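Local coordinates for sulfur oxidation protein soxB (PDB 2WDD) that probably hydrolyses the sulfur-sulfur bond of cysteine S-thiosulfonate to release sulfate in the Sox sulfur-oxidation pathway, using a pair of manganese ions, at residues 30-38 and 281-289. Numbering follows the deposited sequence. Where two conformers were deposited one is given.
With MN (manganese (II) ion), chain G; MN (manganese (II) ion), chain H.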
loop_
_atom_site.group_PDB
_atom_site.type_symbol
_atom_site.label_atom_id
_atom_site.label_comp_id
_atom_site.label_asym_id
_atom_site.label_seq_id
_atom_site.Cartn_x
_atom_site.Cartn_y
_atom_site.Cartn_z
ATOM N N THR A 30 -11.714 -16.057 -15.036
ATOM C CA THR A 30 -11.889 -14.795 -14.348
ATOM C C THR A 30 -10.979 -14.764 -13.147
ATOM O O THR A 30 -10.977 -15.693 -12.343
ATOM C CB THR A 30 -13.330 -14.576 -13.908
ATOM O OG1 THR A 30 -14.169 -14.506 -15.069
ATOM C CG2 THR A 30 -13.447 -13.266 -13.108
ATOM N N LEU A 31 -10.237 -13.670 -13.011
ATOM C CA LEU A 31 -9.376 -13.468 -11.851
ATOM C C LEU A 31 -10.034 -12.392 -10.984
ATOM O O LEU A 31 -10.443 -11.333 -11.481
ATOM C CB LEU A 31 -7.970 -13.032 -12.275
ATOM C CG LEU A 31 -7.280 -13.857 -13.371
ATOM C CD1 LEU A 31 -5.902 -13.309 -13.664
ATOM C CD2 LEU A 31 -7.202 -15.327 -12.954
ATOM N N LEU A 32 -10.202 -12.697 -9.702
ATOM C CA LEU A 32 -10.770 -11.764 -8.730
ATOM C C LEU A 32 -9.569 -11.399 -7.872
ATOM O O LEU A 32 -9.053 -12.226 -7.114
ATOM C CB LEU A 32 -11.877 -12.418 -7.909
ATOM C CG LEU A 32 -13.018 -12.933 -8.811
ATOM C CD1 LEU A 32 -14.074 -13.707 -8.012
ATOM C CD2 LEU A 32 -13.657 -11.779 -9.604
ATOM N N TYR A 33 -9.065 -10.190 -8.090
ATOM C CA TYR A 33 -7.807 -9.754 -7.513
ATOM C C TYR A 33 -7.919 -8.559 -6.578
ATOM O O TYR A 33 -8.556 -7.560 -6.898
ATOM C CB TYR A 33 -6.889 -9.394 -8.690
ATOM C CG TYR A 33 -5.634 -8.637 -8.347
ATOM C CD1 TYR A 33 -4.717 -9.153 -7.438
ATOM C CD2 TYR A 33 -5.309 -7.446 -9.014
ATOM C CE1 TYR A 33 -3.544 -8.468 -7.138
ATOM C CE2 TYR A 33 -4.137 -6.760 -8.724
ATOM C CZ TYR A 33 -3.256 -7.284 -7.791
ATOM O OH TYR A 33 -2.101 -6.598 -7.484
ATOM N N PHE A 34 -7.271 -8.662 -5.426
ATOM C CA PHE A 34 -7.170 -7.530 -4.511
ATOM C C PHE A 34 -5.763 -7.593 -3.937
ATOM O O PHE A 34 -5.116 -8.639 -3.984
ATOM C CB PHE A 34 -8.228 -7.567 -3.408
ATOM C CG PHE A 34 -8.079 -8.724 -2.463
ATOM C CD1 PHE A 34 -7.414 -8.575 -1.251
ATOM C CD2 PHE A 34 -8.591 -9.971 -2.794
ATOM C CE1 PHE A 34 -7.276 -9.655 -0.378
ATOM C CE2 PHE A 34 -8.436 -11.058 -1.936
ATOM C CZ PHE A 34 -7.795 -10.890 -0.714
ATOM N N SER A 35 -5.265 -6.474 -3.435
ATOM C CA SER A 35 -3.914 -6.457 -2.901
ATOM C C SER A 35 -3.820 -5.365 -1.855
ATOM O O SER A 35 -4.659 -4.453 -1.793
ATOM C CB SER A 35 -2.907 -6.174 -4.023
ATOM O OG SER A 35 -1.563 -6.350 -3.597
ATOM N N ASP A 36 -2.792 -5.463 -1.032
ATOM C CA ASP A 36 -2.516 -4.415 -0.067
ATOM C C ASP A 36 -3.661 -4.067 0.879
ATOM O O ASP A 36 -3.849 -2.902 1.256
ATOM C CB ASP A 36 -1.987 -3.176 -0.795
ATOM C CG ASP A 36 -0.658 -3.451 -1.497
ATOM O OD1 ASP A 36 0.404 -3.349 -0.858
ATOM O OD2 ASP A 36 -0.685 -3.897 -2.659
ATOM N N LEU A 37 -4.384 -5.095 1.314
ATOM C CA LEU A 37 -5.468 -4.912 2.281
ATOM C C LEU A 37 -4.940 -4.318 3.591
ATOM O O LEU A 37 -5.663 -3.604 4.280
ATOM C CB LEU A 37 -6.130 -6.259 2.563
ATOM C CG LEU A 37 -7.318 -6.302 3.523
ATOM C CD1 LEU A 37 -8.477 -5.454 3.039
ATOM C CD2 LEU A 37 -7.771 -7.731 3.724
ATOM N N HIS A 38 -3.713 -4.675 3.952
ATOM C CA HIS A 38 -3.101 -4.174 5.175
ATOM C C HIS A 38 -4.016 -4.373 6.384
ATOM O O HIS A 38 -4.251 -3.465 7.192
ATOM C CB HIS A 38 -2.645 -2.734 5.008
ATOM C CG HIS A 38 -1.388 -2.594 4.200
ATOM N ND1 HIS A 38 -0.131 -2.842 4.717
ATOM C CD2 HIS A 38 -1.199 -2.253 2.901
ATOM C CE1 HIS A 38 0.779 -2.606 3.790
ATOM N NE2 HIS A 38 0.155 -2.271 2.672
ATOM N N LEU A 281 0.090 -10.984 -18.434
ATOM C CA LEU A 281 -0.628 -10.079 -17.565
ATOM C C LEU A 281 0.134 -9.993 -16.254
ATOM O O LEU A 281 0.660 -11.001 -15.780
ATOM C CB LEU A 281 -2.016 -10.651 -17.277
ATOM C CG LEU A 281 -2.877 -9.968 -16.207
ATOM C CD1 LEU A 281 -3.246 -8.559 -16.661
ATOM C CD2 LEU A 281 -4.142 -10.790 -15.902
ATOM N N ILE A 282 0.181 -8.797 -15.676
ATOM C CA ILE A 282 0.797 -8.590 -14.360
ATOM C C ILE A 282 -0.281 -7.965 -13.486
ATOM O O ILE A 282 -0.895 -6.970 -13.890
ATOM C CB ILE A 282 2.041 -7.658 -14.384
ATOM C CG1 ILE A 282 3.169 -8.275 -15.213
ATOM C CG2 ILE A 282 2.557 -7.431 -12.942
ATOM C CD1 ILE A 282 4.327 -7.335 -15.496
ATOM N N LEU A 283 -0.491 -8.547 -12.305
ATOM C CA LEU A 283 -1.409 -8.041 -11.283
ATOM C C LEU A 283 -0.417 -7.367 -10.320
ATOM O O LEU A 283 0.342 -8.041 -9.610
ATOM C CB LEU A 283 -2.170 -9.197 -10.619
ATOM C CG LEU A 283 -3.070 -9.955 -11.615
ATOM C CD1 LEU A 283 -3.763 -11.147 -10.967
ATOM C CD2 LEU A 283 -4.094 -9.000 -12.283
ATOM N N SER A 284 -0.387 -6.036 -10.376
ATOM C CA SER A 284 0.593 -5.227 -9.651
ATOM C C SER A 284 0.155 -4.685 -8.302
ATOM O O SER A 284 -0.679 -3.778 -8.228
ATOM C CB SER A 284 1.039 -4.030 -10.512
ATOM O OG SER A 284 1.711 -4.420 -11.698
ATOM N N GLY A 285 0.771 -5.196 -7.243
ATOM C CA GLY A 285 0.517 -4.716 -5.896
ATOM C C GLY A 285 1.617 -3.750 -5.487
ATOM O O GLY A 285 2.357 -3.246 -6.323
ATOM N N HIS A 286 1.723 -3.515 -4.181
ATOM C CA HIS A 286 2.764 -2.675 -3.590
ATOM C C HIS A 286 2.621 -1.162 -3.698
ATOM O O HIS A 286 2.804 -0.432 -2.718
ATOM C CB HIS A 286 4.171 -3.091 -4.017
ATOM C CG HIS A 286 5.242 -2.344 -3.278
ATOM N ND1 HIS A 286 5.400 -2.450 -1.912
ATOM C CD2 HIS A 286 6.122 -1.402 -3.689
ATOM C CE1 HIS A 286 6.352 -1.624 -1.516
ATOM N NE2 HIS A 286 6.813 -0.980 -2.575
ATOM N N THR A 287 2.375 -0.675 -4.904
ATOM C CA THR A 287 2.265 0.761 -5.092
ATOM C C THR A 287 0.859 1.326 -4.817
ATOM O O THR A 287 0.671 2.551 -4.800
ATOM C CB THR A 287 2.832 1.200 -6.456
ATOM O OG1 THR A 287 2.420 0.269 -7.468
ATOM C CG2 THR A 287 4.365 1.241 -6.417
ATOM N N HIS A 288 -0.088 0.444 -4.494
ATOM C CA HIS A 288 -1.441 0.844 -4.113
ATOM C C HIS A 288 -2.134 1.642 -5.222
ATOM O O HIS A 288 -2.947 2.531 -4.949
ATOM C CB HIS A 288 -1.413 1.669 -2.814
ATOM C CG HIS A 288 -0.924 0.914 -1.607
ATOM N ND1 HIS A 288 -1.178 1.331 -0.317
ATOM C CD2 HIS A 288 -0.204 -0.230 -1.496
ATOM C CE1 HIS A 288 -0.636 0.476 0.537
ATOM N NE2 HIS A 288 -0.049 -0.485 -0.151
ATOM N N ASP A 289 -1.826 1.301 -6.473
ATOM C CA ASP A 289 -2.401 1.990 -7.630
ATOM C C ASP A 289 -3.790 1.491 -8.015
ATOM O O ASP A 289 -4.227 0.413 -7.583
ATOM C CB ASP A 289 -1.457 1.822 -8.824
ATOM C CG ASP A 289 -0.176 2.623 -8.668
ATOM O OD1 ASP A 289 -0.285 3.844 -8.435
ATOM O OD2 ASP A 289 0.929 2.056 -8.791
HETATM MN MN MN G . 1.177 -2.144 0.677
HETATM MN MN MN H . 4.212 -3.464 -0.207
HETATM O O HOH W 1 -0.289 -8.402 -6.765
HETATM O O HOH W 2 2.994 -1.736 -0.250
#
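With CG set beside the backbone N in both Asp36 (chi1 -63°) and His288 (chi1 -64°), the carboxylate and the imidazole converge on one manganese ion. Asp36 OD1 and His288 NE2 each bind it, and His38 NE2 joins them at 2.2 Å from the metal. Histidine suits these places because one ring nitrogen takes the metal while the other can be hydrogen-bonded, as His38 ND1 is to Asn136. Aspartate suits its own because its two oxygens divide the work: OD2 accepts the backbone N-H of His286 at 2.9 Å, on its syn side, and also Ser35 OG, which comes from above the carboxylate plane. These two bonds limit rotation of the carboxylate. Gly285, lacking a side chain, passes close to Ser35 OG, its CA 3.5 Å away. His286 ND1 binds the second manganese, and a water bridging the two metals donates to His286 O. Asp132 binds both ions; His163 and His263 complete the protein ligands of the second.

Behind the metals, tyrosine serves two ends: Leu283 CB sits over the centre of the Tyr33 ring, a CH-pi contact, while a water links Tyr33 OH to Leu283 O. Farther back, apolar leucine branches pack between the sheets, Leu31 CD1 meeting Leu281 CD2 tip to tip at 3.8 Å. Strands of two facing sheets thus deliver metal-binding loops from their C-terminal ends, the dimetal-centre architecture of metallophosphoesterases.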